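Local coordinates for thioredoxin-like protein (Klebsiella pneumoniae subsp. pneumoniae MGH 78578, PDB 3TY1) that probably binds carbohydrate and has a fold related to the galactose mutarotases, although its substrate and any epimerase activity remain unproven, at residues W19-D24 / V149-S154; I263-D268 / F290-L295; L104-G109 / V115-E120; H31-E36 / Y183-N188; V6-E11 / G47-T52. All blocks are in the same frame, centred on the assembly; numbering follows the deposited sequence.

Interaction 1: W19-D24 / V149-S154; sequences WQINSD and VEVADS
The indole of Trp19 ends against the isopropyl group of Val149: its outermost benzo carbon, CH2, lies 4.2 Å from Val149 CB, and Val149 CG1 is equally near. The two side chains come from opposite directions. The valine meets the ring obliquely, in ordinary apolar packing. With CG anti to the backbone N (chi1 169°), the indole is carried out from its strand and its six-membered ring, not its pyrrole nitrogen, leads toward the partner.

Two residues further along each strand the pattern repeats. Ile21 reaches across with its delta carbon, CD1 lying 4.3 Å from Val151 CG2. These contacts are light, and no hydrogen bond joins the two segments; the backbones stay well apart, with 9.9 Å between the CA atoms of Ile21 and Val149. Such spacing is that of two sheets packed face to face through alternate side chains.

The other side of strand 19-22 carries polar groups. There Asn22 ND2 donates to Gln20 OE1 at 3.1 Å, the acceptor lying close to the plane of the Asn22 amide, a side-chain bond between residues two apart on one strand face.

Strand 19-22 is an outermost strand of a six-stranded antiparallel sheet, paired with strand 33-39, whose Ile35 packs against Trp19, Val149 and Val151. Strand 146-152 belongs to the large ten-stranded sheet, between strands 2-9 and 159-169; Trp5 of strand 2-9 meets the Trp19 ring and also touches Ile21.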
# COMPACT_ATOMS: atom_id res chain seq x y z
N TRP A 19 19.82 -2.54 16.23
CA TRP A 19 20.36 -1.91 17.43
C TRP A 19 20.23 -2.87 18.57
O TRP A 19 19.28 -3.66 18.62
CB TRP A 19 19.52 -0.65 17.72
CG TRP A 19 19.76 -0.01 19.06
CD1 TRP A 19 20.67 0.97 19.37
CD2 TRP A 19 19.06 -0.29 20.28
NE1 TRP A 19 20.56 1.31 20.70
CE2 TRP A 19 19.58 0.55 21.28
CE3 TRP A 19 18.02 -1.17 20.62
CZ2 TRP A 19 19.11 0.53 22.60
CZ3 TRP A 19 17.56 -1.19 21.92
CH2 TRP A 19 18.11 -0.34 22.89
N GLN A 20 21.18 -2.84 19.49
CA GLN A 20 21.05 -3.66 20.69
C GLN A 20 21.78 -3.05 21.85
O GLN A 20 22.79 -2.34 21.68
CB GLN A 20 21.56 -5.09 20.49
CG GLN A 20 23.07 -5.21 20.31
CD GLN A 20 23.90 -5.20 21.65
OE1 GLN A 20 23.49 -5.81 22.65
NE2 GLN A 20 25.07 -4.53 21.63
N ILE A 21 21.29 -3.38 23.03
CA ILE A 21 22.06 -3.15 24.26
C ILE A 21 21.96 -4.40 25.10
O ILE A 21 21.02 -5.18 24.97
CB ILE A 21 21.59 -1.94 25.03
CG1 ILE A 21 20.11 -2.07 25.41
CG2 ILE A 21 21.89 -0.65 24.25
CD1 ILE A 21 19.62 -0.98 26.35
N ASN A 22 22.91 -4.58 26.00
CA ASN A 22 22.88 -5.73 26.85
C ASN A 22 23.40 -5.40 28.24
O ASN A 22 24.17 -4.44 28.43
CB ASN A 22 23.56 -6.94 26.16
CG ASN A 22 25.06 -6.80 26.06
OD1 ASN A 22 25.77 -6.82 27.07
ND2 ASN A 22 25.55 -6.63 24.83
N SER A 23 22.95 -6.21 29.19
CA SER A 23 23.22 -6.03 30.60
C SER A 23 24.72 -6.06 30.92
O SER A 23 25.17 -5.38 31.85
CB SER A 23 22.45 -7.07 31.44
OG SER A 23 22.70 -8.41 31.05
N ASP A 24 25.46 -6.90 30.20
CA ASP A 24 26.93 -6.97 30.33
C ASP A 24 27.60 -5.63 30.04
O ASP A 24 28.28 -5.09 30.92
CB ASP A 24 27.53 -8.03 29.39
CG ASP A 24 27.71 -9.37 30.05
OD1 ASP A 24 26.86 -9.76 30.88
OD2 ASP A 24 28.73 -10.03 29.73
N VAL A 149 13.43 3.22 24.46
CA VAL A 149 13.73 2.14 25.39
C VAL A 149 14.39 2.78 26.62
O VAL A 149 15.35 3.55 26.50
CB VAL A 149 14.69 1.10 24.76
CG1 VAL A 149 15.14 0.08 25.82
CG2 VAL A 149 14.02 0.43 23.58
N GLU A 150 13.90 2.42 27.80
CA GLU A 150 14.41 2.99 29.05
C GLU A 150 14.78 1.83 29.98
O GLU A 150 14.05 0.84 30.06
CB GLU A 150 13.33 3.87 29.69
CG GLU A 150 13.60 4.40 31.11
CD GLU A 150 12.35 5.01 31.77
OE1 GLU A 150 11.64 5.81 31.10
OE2 GLU A 150 12.06 4.66 32.94
N VAL A 151 15.91 1.97 30.66
CA VAL A 151 16.36 0.99 31.65
C VAL A 151 16.76 1.75 32.90
O VAL A 151 17.56 2.68 32.83
CB VAL A 151 17.53 0.14 31.14
CG1 VAL A 151 17.95 -0.93 32.22
CG2 VAL A 151 17.13 -0.56 29.81
N ALA A 152 16.14 1.41 34.02
CA ALA A 152 16.48 2.01 35.31
C ALA A 152 17.95 1.80 35.63
O ALA A 152 18.53 0.76 35.28
CB ALA A 152 15.61 1.43 36.43
N ASP A 153 18.54 2.79 36.29
CA ASP A 153 19.99 2.75 36.57
C ASP A 153 20.40 1.88 37.76
O ASP A 153 21.60 1.72 38.01
CB ASP A 153 20.59 4.16 36.70
CG ASP A 153 20.08 4.95 37.90
OD1 ASP A 153 19.49 4.41 38.89
OD2 ASP A 153 20.30 6.19 37.82
N SER A 154 19.43 1.33 38.49
CA SER A 154 19.75 0.46 39.63
C SER A 154 18.70 -0.62 39.77
O SER A 154 17.65 -0.54 39.13
CB SER A 154 19.91 1.32 40.90
OG SER A 154 18.65 1.83 41.32

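Interaction 2: I263-D268 / F290-L295; sequences IQPLAD and FDTRQL. With SO4 (sulfate ion), chain K.
Asp291 OD1 is gripped twice by Arg293, once by the backbone N at 3.0 Å, which closes an Asx turn, and once by the side-chain NE. The second carboxylate oxygen completes a side-on salt bridge: Arg293 NH2 reaches Asp291 OD2 at 2.8 Å with an N-H...O angle of 169°. Both side-chain bonds use syn lone pairs and lie almost in the guanidinium plane, so the two flat groups are held coplanar. A bend at chi3 (-63°) folds the arginine back onto its near neighbour. A sulfate, probably from the crystallisation liquor, sits with O1 over one guanidinium face, toward its rim, and its O4 accepts from Gln294 NE2 at 3.0 Å.

The turn also presents Thr292 to the other segment, where contact is purely by packing. The methyl CG2 of Thr292 lies 4.0 Å from Pro265 CG, the two side chains sliding past each other in opposite directions, while Thr292 OG1 is 3.4 Å from Ala267 CB. That hydroxyl is satisfied by the carbonyl of His271. Beside the threonine contact, the Phe290 ring brings CZ to 4.4 Å from Pro265 CG at an oblique angle.

Strand 259-265 thus ends against the turn that follows strand 285-291. The former pairs with strands 231-234 and 297-304; the latter lies between strands 342-352 and 272-278 in the ten-stranded sheet, and Phe290 bridges the two systems by also touching Leu298 and Leu347.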
# COMPACT_ATOMS: atom_id res chain seq x y z
N ILE A 263 -19.15 -10.69 27.77
CA ILE A 263 -19.12 -10.74 29.23
C ILE A 263 -19.20 -9.36 29.87
O ILE A 263 -18.63 -8.39 29.35
CB ILE A 263 -17.82 -11.42 29.73
CG1 ILE A 263 -17.85 -12.93 29.39
CG2 ILE A 263 -17.62 -11.17 31.29
CD1 ILE A 263 -16.49 -13.65 29.38
N GLN A 264 -19.96 -9.29 30.97
CA GLN A 264 -19.97 -8.11 31.84
C GLN A 264 -19.21 -8.53 33.10
O GLN A 264 -19.71 -9.29 33.95
CB GLN A 264 -21.38 -7.61 32.14
CG GLN A 264 -21.64 -6.22 31.53
CD GLN A 264 -20.68 -5.15 32.08
OE1 GLN A 264 -20.20 -5.25 33.22
NE2 GLN A 264 -20.41 -4.13 31.28
N PRO A 265 -17.96 -8.07 33.22
CA PRO A 265 -17.14 -8.52 34.37
C PRO A 265 -17.49 -7.86 35.71
O PRO A 265 -18.04 -6.78 35.71
CB PRO A 265 -15.73 -8.11 33.97
CG PRO A 265 -15.95 -6.91 33.14
CD PRO A 265 -17.17 -7.20 32.34
N LEU A 266 -17.18 -8.53 36.81
CA LEU A 266 -17.24 -7.95 38.17
C LEU A 266 -15.83 -7.45 38.50
O LEU A 266 -14.84 -7.92 37.92
CB LEU A 266 -17.66 -9.00 39.18
CG LEU A 266 -19.10 -9.47 39.04
CD1 LEU A 266 -19.27 -10.78 39.80
CD2 LEU A 266 -20.07 -8.37 39.52
N ALA A 267 -15.74 -6.48 39.39
CA ALA A 267 -14.45 -5.87 39.78
C ALA A 267 -14.34 -5.81 41.29
O ALA A 267 -15.34 -5.82 41.95
CB ALA A 267 -14.35 -4.46 39.21
N ASP A 268 -13.12 -5.72 41.83
CA ASP A 268 -12.92 -5.48 43.27
C ASP A 268 -13.25 -4.00 43.55
O ASP A 268 -13.60 -3.25 42.63
CB ASP A 268 -11.49 -5.92 43.71
CG ASP A 268 -10.35 -5.03 43.16
OD1 ASP A 268 -10.57 -3.92 42.62
OD2 ASP A 268 -9.18 -5.44 43.32
N PHE A 290 -7.14 -5.96 34.50
CA PHE A 290 -7.54 -4.71 33.86
C PHE A 290 -8.50 -3.94 34.75
O PHE A 290 -9.01 -4.48 35.73
CB PHE A 290 -8.07 -4.90 32.42
CG PHE A 290 -9.33 -5.70 32.30
CD1 PHE A 290 -9.28 -7.08 32.29
CD2 PHE A 290 -10.57 -5.07 32.19
CE1 PHE A 290 -10.45 -7.85 32.20
CE2 PHE A 290 -11.74 -5.83 32.05
CZ PHE A 290 -11.67 -7.22 32.05
N ASP A 291 -8.65 -2.67 34.43
CA ASP A 291 -9.44 -1.70 35.18
C ASP A 291 -10.79 -1.52 34.46
O ASP A 291 -10.83 -1.01 33.33
CB ASP A 291 -8.65 -0.39 35.21
CG ASP A 291 -9.24 0.66 36.15
OD1 ASP A 291 -10.46 0.99 36.05
OD2 ASP A 291 -8.48 1.16 37.01
N THR A 292 -11.89 -1.89 35.14
CA THR A 292 -13.21 -1.82 34.51
C THR A 292 -13.78 -0.40 34.29
O THR A 292 -14.79 -0.25 33.62
CB THR A 292 -14.26 -2.68 35.25
OG1 THR A 292 -14.33 -2.24 36.59
CG2 THR A 292 -13.87 -4.18 35.23
N ARG A 293 -13.12 0.63 34.81
CA ARG A 293 -13.45 2.02 34.43
C ARG A 293 -12.90 2.40 33.06
O ARG A 293 -13.43 3.27 32.40
CB ARG A 293 -12.90 3.00 35.43
CG ARG A 293 -13.51 2.87 36.81
CD ARG A 293 -12.71 3.67 37.82
NE ARG A 293 -11.35 3.16 37.94
CZ ARG A 293 -10.41 3.70 38.73
NH1 ARG A 293 -10.68 4.75 39.50
NH2 ARG A 293 -9.21 3.16 38.77
N GLN A 294 -11.80 1.75 32.67
CA GLN A 294 -11.13 2.00 31.41
C GLN A 294 -11.62 1.04 30.33
O GLN A 294 -11.81 1.44 29.19
CB GLN A 294 -9.61 1.78 31.59
CG GLN A 294 -8.97 2.64 32.71
CD GLN A 294 -7.49 2.30 32.98
OE1 GLN A 294 -7.00 1.23 32.61
NE2 GLN A 294 -6.80 3.22 33.62
N LEU A 295 -11.80 -0.23 30.71
CA LEU A 295 -12.17 -1.31 29.80
C LEU A 295 -13.37 -2.03 30.46
O LEU A 295 -13.22 -3.06 31.12
CB LEU A 295 -10.96 -2.22 29.52
CG LEU A 295 -9.75 -1.59 28.84
CD1 LEU A 295 -8.54 -2.55 28.88
CD2 LEU A 295 -10.05 -1.13 27.36
S SO4 K . -8.69 6.15 35.29
O1 SO4 K . -9.85 5.24 35.33
O2 SO4 K . -9.16 7.55 35.30
O3 SO4 K . -7.84 5.92 36.49
O4 SO4 K . -7.88 5.96 34.06

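Interaction 3: L104-G109 / V115-E120; sequences LGWLEG and VRCGYE
Trp106 points its indole across to strand 114-119 and meets it with a single ring carbon, CZ2. Its CG stands anti to the backbone N (chi1 -175°), which swings the ring clear of its own 3-10 turn, and chi2 of 101° sets the indole roughly crosswise to the CA-CB-CG plane. Val115 CG1 comes to the edge of the ring, near its plane, 3.9 Å from Trp106 CZ2. That methyl is the branch anti to the valine N; the tryptophan and valine slide past each other in opposite directions.

Cys117 uses a different rotamer: SG is anti to its carbonyl carbon (chi1 -62°), and it lies 4.2 Å from Trp106 CZ2. Measured to the six-membered ring centroid the sulfur is 5.3 Å away and well off the normal, an oblique sulfur-aromatic contact.

The polar corner of the indole is linked through water. One water donates to Arg116 O at 2.9 Å and accepts only a weak bond from Trp106 NE1 at 3.4 Å.

Around the same ring, Phe110 packs at an inclined angle and His136 meets it edge-to-face, so aromatic groups, together with Leu135 and Asn141, enclose the indole. The turn bearing it follows helix 100-103 and borders a second subunit, where Glu108 pairs with Lys138 of that subunit. Strand 114-119 is hydrogen-bonded to strand 204-214 of the mixed sheet, through Val115 with His211 and Cys117 with Ile209.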
# COMPACT_ATOMS: atom_id res chain seq x y z
N LEU A 104 -11.74 -7.11 5.48
CA LEU A 104 -11.06 -8.15 6.22
C LEU A 104 -9.56 -8.34 5.86
O LEU A 104 -8.94 -9.31 6.26
CB LEU A 104 -11.82 -9.45 6.06
CG LEU A 104 -13.27 -9.54 6.56
CD1 LEU A 104 -13.90 -10.93 6.09
CD2 LEU A 104 -13.27 -9.38 8.08
N GLY A 105 -8.95 -7.38 5.18
CA GLY A 105 -7.51 -7.45 4.86
C GLY A 105 -6.62 -7.60 6.08
O GLY A 105 -5.53 -8.17 5.99
N TRP A 106 -7.09 -7.11 7.22
CA TRP A 106 -6.40 -7.28 8.50
C TRP A 106 -6.06 -8.76 8.79
O TRP A 106 -5.07 -9.02 9.47
CB TRP A 106 -7.32 -6.74 9.59
CG TRP A 106 -6.86 -6.66 10.96
CD1 TRP A 106 -6.40 -5.53 11.64
CD2 TRP A 106 -6.97 -7.69 11.94
NE1 TRP A 106 -6.18 -5.85 12.96
CE2 TRP A 106 -6.54 -7.15 13.18
CE3 TRP A 106 -7.44 -9.01 11.91
CZ2 TRP A 106 -6.51 -7.90 14.35
CZ3 TRP A 106 -7.41 -9.75 13.08
CH2 TRP A 106 -6.94 -9.19 14.27
N LEU A 107 -6.89 -9.69 8.31
CA LEU A 107 -6.63 -11.12 8.44
C LEU A 107 -5.30 -11.58 7.80
O LEU A 107 -4.76 -12.61 8.18
CB LEU A 107 -7.80 -11.93 7.91
CG LEU A 107 -9.16 -11.87 8.64
CD1 LEU A 107 -10.17 -12.67 7.81
CD2 LEU A 107 -9.08 -12.40 10.06
N GLU A 108 -4.78 -10.82 6.84
CA GLU A 108 -3.53 -11.14 6.16
C GLU A 108 -2.30 -10.89 7.03
O GLU A 108 -1.20 -11.36 6.68
CB GLU A 108 -3.44 -10.39 4.82
CG GLU A 108 -4.63 -10.72 3.88
CD GLU A 108 -4.58 -10.11 2.49
OE1 GLU A 108 -3.68 -9.28 2.19
OE2 GLU A 108 -5.45 -10.48 1.67
N GLY A 109 -2.47 -10.14 8.11
CA GLY A 109 -1.38 -9.84 9.05
C GLY A 109 -1.47 -10.44 10.44
O GLY A 109 -0.52 -10.32 11.24
N VAL A 115 -2.92 -7.56 20.01
CA VAL A 115 -3.18 -6.52 19.03
C VAL A 115 -4.07 -5.44 19.62
O VAL A 115 -5.12 -5.76 20.16
CB VAL A 115 -3.95 -7.06 17.81
CG1 VAL A 115 -4.14 -5.90 16.79
CG2 VAL A 115 -3.23 -8.21 17.20
N ARG A 116 -3.67 -4.17 19.53
CA ARG A 116 -4.57 -3.07 19.93
C ARG A 116 -5.53 -2.89 18.77
O ARG A 116 -5.12 -2.48 17.69
CB ARG A 116 -3.78 -1.81 20.22
CG ARG A 116 -2.95 -1.91 21.50
CD ARG A 116 -1.98 -0.73 21.71
NE ARG A 116 -1.15 -0.87 22.92
CZ ARG A 116 0.01 -1.54 22.97
NH1 ARG A 116 0.45 -2.18 21.92
NH2 ARG A 116 0.73 -1.59 24.10
N CYS A 117 -6.80 -3.25 18.97
CA CYS A 117 -7.83 -3.16 17.95
C CYS A 117 -8.59 -1.86 18.24
O CYS A 117 -9.50 -1.83 19.06
CB CYS A 117 -8.75 -4.36 18.05
SG CYS A 117 -7.89 -5.92 17.75
N GLY A 118 -8.11 -0.79 17.62
CA GLY A 118 -8.57 0.57 17.91
C GLY A 118 -7.64 1.54 17.18
O GLY A 118 -6.95 1.11 16.28
N TYR A 119 -7.59 2.83 17.54
CA TYR A 119 -8.46 3.47 18.56
C TYR A 119 -9.59 4.28 17.95
O TYR A 119 -10.60 4.52 18.60
CB TYR A 119 -7.63 4.36 19.48
CG TYR A 119 -6.74 3.58 20.41
CD1 TYR A 119 -5.52 3.06 19.96
CD2 TYR A 119 -7.10 3.35 21.75
CE1 TYR A 119 -4.70 2.33 20.81
CE2 TYR A 119 -6.26 2.64 22.62
CZ TYR A 119 -5.07 2.11 22.13
OH TYR A 119 -4.22 1.41 22.96
N GLU A 120 -9.43 4.71 16.71
CA GLU A 120 -10.48 5.51 16.04
C GLU A 120 -11.79 4.69 15.91
O GLU A 120 -12.90 5.24 16.04
CB GLU A 120 -9.96 6.03 14.69
CG GLU A 120 -10.75 7.20 14.16
CD GLU A 120 -10.37 7.63 12.75
OE1 GLU A 120 -9.18 7.54 12.38
OE2 GLU A 120 -11.26 8.12 12.03
O HOH W 1 -5.76 -3.15 14.97

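Interaction 4: H31-E36 / Y183-N188; sequences HAFSIE and YVPGSN
The His31 imidazole rests on the turn at Pro185 and Gly186, with Pro185 O and Gly186 CA both under one face of the ring. The glycine makes a CH-pi contact: its CA is 3.9 Å from the ring centroid and 14° off the normal. The positive phi of Gly186 (89°) belongs to the turn that brings this CA up to the imidazole. The histidine places CG anti to its carbonyl carbon (chi1 -71°), which lays the ring along the turn.

Apolar packing follows beside it. Pro185 fits between the two aromatic residues, its CB 3.9 Å from His31 CB and its CG 3.8 Å from Phe33 CD2. The phenyl ring and the proline cross obliquely.

No hydrogen bond crosses the contact; those within 183-188 shape the turn. Ser187 N donates to Val184 O at 2.9 Å, closing it, and Tyr183 OH gives its proton to Ser187 O at 2.7 Å, in the carbonyl plane on a lone pair. The tyrosine thereby ties the start of the segment to the residue that ends the turn, and its hydroxyl is also bonded to Leu59 N. At the imidazole, ND1 bonds to Asp57, which should restrain the rotation of the ring.

Val184 to Ser187 form a type II beta turn with proline and glycine at its two central positions, within the loop joining antiparallel strands 173-183 and 189-198, and covered by His31, just ahead of strand 33-39, and by Phe33 at its start.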
# COMPACT_ATOMS: atom_id res chain seq x y z
N HIS A 31 19.96 -9.98 37.12
CA HIS A 31 19.38 -10.77 36.04
C HIS A 31 19.90 -10.29 34.68
O HIS A 31 19.77 -9.08 34.40
CB HIS A 31 17.86 -10.66 36.08
CG HIS A 31 17.23 -11.37 37.24
ND1 HIS A 31 16.93 -12.71 37.20
CD2 HIS A 31 16.78 -10.92 38.44
CE1 HIS A 31 16.37 -13.07 38.34
NE2 HIS A 31 16.25 -11.99 39.10
N ALA A 32 20.47 -11.20 33.88
CA ALA A 32 21.01 -10.89 32.56
C ALA A 32 19.91 -10.69 31.54
O ALA A 32 18.94 -11.44 31.51
CB ALA A 32 21.95 -11.97 32.07
N PHE A 33 20.12 -9.74 30.65
CA PHE A 33 19.18 -9.49 29.59
C PHE A 33 19.82 -8.71 28.45
O PHE A 33 20.92 -8.14 28.56
CB PHE A 33 17.96 -8.71 30.14
CG PHE A 33 18.28 -7.33 30.61
CD1 PHE A 33 18.25 -6.25 29.72
CD2 PHE A 33 18.57 -7.09 31.93
CE1 PHE A 33 18.54 -4.96 30.16
CE2 PHE A 33 18.84 -5.78 32.39
CZ PHE A 33 18.83 -4.73 31.49
N SER A 34 19.12 -8.68 27.34
CA SER A 34 19.50 -7.81 26.23
C SER A 34 18.22 -7.29 25.61
O SER A 34 17.15 -7.87 25.84
CB SER A 34 20.34 -8.55 25.20
OG SER A 34 19.55 -9.53 24.54
N ILE A 35 18.33 -6.16 24.92
CA ILE A 35 17.19 -5.56 24.22
C ILE A 35 17.71 -5.32 22.80
O ILE A 35 18.78 -4.70 22.63
CB ILE A 35 16.70 -4.22 24.88
CG1 ILE A 35 16.45 -4.44 26.38
CG2 ILE A 35 15.44 -3.74 24.17
CD1 ILE A 35 16.22 -3.16 27.19
N GLU A 36 16.98 -5.84 21.83
CA GLU A 36 17.40 -5.79 20.44
C GLU A 36 16.29 -5.44 19.48
O GLU A 36 15.19 -6.05 19.52
CB GLU A 36 18.00 -7.16 20.01
CG GLU A 36 18.55 -7.13 18.58
CD GLU A 36 19.24 -8.43 18.13
OE1 GLU A 36 19.24 -9.42 18.88
OE2 GLU A 36 19.77 -8.43 16.99
N TYR A 183 8.64 -4.03 32.11
CA TYR A 183 9.05 -5.38 32.50
C TYR A 183 10.24 -5.32 33.44
O TYR A 183 11.22 -4.66 33.13
CB TYR A 183 9.39 -6.20 31.24
CG TYR A 183 9.89 -7.58 31.62
CD1 TYR A 183 9.04 -8.48 32.27
CD2 TYR A 183 11.17 -7.98 31.35
CE1 TYR A 183 9.47 -9.73 32.68
CE2 TYR A 183 11.63 -9.24 31.77
CZ TYR A 183 10.77 -10.11 32.45
OH TYR A 183 11.25 -11.36 32.85
N VAL A 184 10.14 -5.99 34.59
CA VAL A 184 11.23 -6.12 35.52
C VAL A 184 11.97 -7.44 35.18
O VAL A 184 11.39 -8.53 35.20
CB VAL A 184 10.77 -6.14 37.00
CG1 VAL A 184 11.98 -6.37 37.92
CG2 VAL A 184 10.07 -4.86 37.35
N PRO A 185 13.27 -7.34 34.85
CA PRO A 185 14.03 -8.54 34.51
C PRO A 185 13.88 -9.66 35.51
O PRO A 185 13.93 -9.41 36.70
CB PRO A 185 15.46 -8.01 34.47
CG PRO A 185 15.31 -6.71 33.85
CD PRO A 185 14.05 -6.13 34.52
N GLY A 186 13.65 -10.87 35.04
CA GLY A 186 13.42 -12.03 35.94
C GLY A 186 11.97 -12.28 36.38
O GLY A 186 11.66 -13.35 36.90
N SER A 187 11.10 -11.30 36.17
CA SER A 187 9.70 -11.39 36.55
C SER A 187 8.94 -12.32 35.61
O SER A 187 9.32 -12.50 34.43
CB SER A 187 9.04 -10.00 36.45
OG SER A 187 7.69 -10.07 36.97
N ASN A 188 7.81 -12.84 36.08
CA ASN A 188 6.89 -13.59 35.22
C ASN A 188 5.71 -12.71 34.75
O ASN A 188 4.76 -13.24 34.20
CB ASN A 188 6.35 -14.87 35.93
CG ASN A 188 5.47 -14.56 37.12
OD1 ASN A 188 5.61 -13.48 37.72
ND2 ASN A 188 4.57 -15.50 37.50

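Interaction 5: V6-E11 / G47-T52; sequences VLTNAE and GSKILT
Leu7 and Leu51 meet tip to tip between two beta sheets packed face to face in this supersandwich fold, Leu7 on strand 2-9 of the ten-stranded sheet and Leu51 on strand 49-55 of the six-stranded one. This is the tight part: Leu7 CD2 lies 3.8 Å from Leu51 CD1 and nearly as close to the other methyl, CD2. Val149, Ile35 and Leu63 pack about the pair, with Gln37 also touching both leucines.

Leu7 and Thr8 form a classic beta bulge opposite Val147. The bulge lets two successive residues both direct their side chains at strand 49-55, which regular alternation would not allow.

The second pair is more open and polar, with a water between its ends. Thr8 OG1 and Lys49 NZ approach end to end and are 3.4 Å apart. Lys49 reaches that spot through a bend at chi3 (-79°). Asp15 holds its ammonium in a salt bridge, and a bound sulfate lies about 4 Å from the lysine side chain; Gly42 of a neighbouring subunit packs on Thr8. The bridging water is 2.7 Å from Thr8 OG1 and accepts from Lys49 NZ at 2.7 Å.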
# COMPACT_ATOMS: atom_id res chain seq x y z
N VAL A 6 16.64 6.50 22.15
CA VAL A 6 15.58 6.87 21.22
C VAL A 6 15.87 6.10 19.95
O VAL A 6 16.81 6.38 19.23
CB VAL A 6 15.52 8.41 20.94
CG1 VAL A 6 14.42 8.69 19.88
CG2 VAL A 6 15.27 9.22 22.24
N LEU A 7 15.06 5.09 19.69
CA LEU A 7 15.29 4.21 18.54
C LEU A 7 14.70 4.78 17.27
O LEU A 7 15.18 4.46 16.18
CB LEU A 7 14.65 2.83 18.79
CG LEU A 7 15.40 1.78 19.58
CD1 LEU A 7 16.05 2.32 20.77
CD2 LEU A 7 14.50 0.56 19.88
N THR A 8 13.60 5.52 17.40
CA THR A 8 12.84 6.06 16.28
C THR A 8 12.26 7.40 16.69
O THR A 8 11.72 7.55 17.78
CB THR A 8 11.70 5.14 15.84
OG1 THR A 8 12.23 3.83 15.55
CG2 THR A 8 10.99 5.67 14.63
N ASN A 9 12.42 8.38 15.83
CA ASN A 9 11.83 9.71 16.08
C ASN A 9 11.55 10.40 14.75
O ASN A 9 12.41 11.04 14.17
CB ASN A 9 12.70 10.55 17.01
CG ASN A 9 12.00 11.85 17.45
OD1 ASN A 9 11.01 12.24 16.86
ND2 ASN A 9 12.50 12.47 18.47
N ALA A 10 10.31 10.28 14.31
CA ALA A 10 9.92 10.80 13.01
C ALA A 10 10.05 12.31 12.96
O ALA A 10 10.38 12.87 11.90
CB ALA A 10 8.49 10.34 12.63
N GLU A 11 9.81 12.97 14.10
CA GLU A 11 9.94 14.42 14.16
C GLU A 11 11.35 14.88 13.74
O GLU A 11 11.48 15.96 13.14
CB GLU A 11 9.53 14.93 15.56
CG GLU A 11 9.57 16.44 15.74
CD GLU A 11 9.20 16.86 17.17
OE1 GLU A 11 9.80 16.34 18.15
OE2 GLU A 11 8.32 17.73 17.29
N GLY A 47 11.35 -4.80 5.52
CA GLY A 47 11.39 -3.52 6.24
C GLY A 47 10.71 -3.52 7.60
O GLY A 47 10.85 -2.56 8.31
N SER A 48 9.99 -4.59 7.96
CA SER A 48 9.33 -4.68 9.25
C SER A 48 10.34 -4.78 10.36
O SER A 48 11.34 -5.46 10.22
CB SER A 48 8.43 -5.90 9.33
OG SER A 48 7.30 -5.75 8.49
N LYS A 49 10.08 -4.10 11.49
CA LYS A 49 10.96 -4.23 12.65
C LYS A 49 10.33 -5.06 13.77
O LYS A 49 9.10 -5.05 13.95
CB LYS A 49 11.24 -2.87 13.19
CG LYS A 49 12.01 -1.92 12.30
CD LYS A 49 12.07 -0.51 12.92
CE LYS A 49 10.75 0.29 12.72
NZ LYS A 49 10.75 1.59 13.42
N ILE A 50 11.18 -5.78 14.49
CA ILE A 50 10.82 -6.39 15.77
C ILE A 50 11.75 -5.83 16.83
O ILE A 50 12.90 -5.42 16.53
CB ILE A 50 10.85 -7.94 15.79
CG1 ILE A 50 12.19 -8.51 15.35
CG2 ILE A 50 9.68 -8.49 14.95
CD1 ILE A 50 12.31 -10.01 15.60
N LEU A 51 11.24 -5.77 18.06
CA LEU A 51 12.00 -5.28 19.19
C LEU A 51 11.77 -6.29 20.30
O LEU A 51 10.61 -6.56 20.67
CB LEU A 51 11.57 -3.86 19.55
CG LEU A 51 12.14 -3.18 20.78
CD1 LEU A 51 13.63 -3.07 20.71
CD2 LEU A 51 11.48 -1.73 20.89
N THR A 52 12.85 -6.85 20.82
CA THR A 52 12.78 -7.94 21.76
C THR A 52 13.57 -7.69 23.03
O THR A 52 14.74 -7.30 22.98
CB THR A 52 13.37 -9.22 21.10
OG1 THR A 52 12.72 -9.46 19.82
CG2 THR A 52 13.17 -10.42 22.04
O HOH W 2 11.34 1.34 16.08

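Overall arrangement
Interactions 1 and 5 lie between the six- and ten-stranded sheets, and interaction 4 adjoins them where a turn at the end of the larger sheet meets strand 33-39. Interactions 1 and 4 have centres 9 Å apart and share the pairing of strands 19-22 and 33-39, with Ile21 O 2.9 Å from Ile35 N. Interactions 1 and 5 join where Val149 CG2 lies 3.7 Å from Leu7 CD2, while 4 and 5 are linked through strands 33-39 and 49-55. Interaction 2 stands on the other side of the chain's centre from interaction 5, their centres 33 Å apart. Interaction 3, nested in the chain loops closed by 1 and 4, has its Trp106 side chain about 5 Å from a sulfate that may mark a pocket.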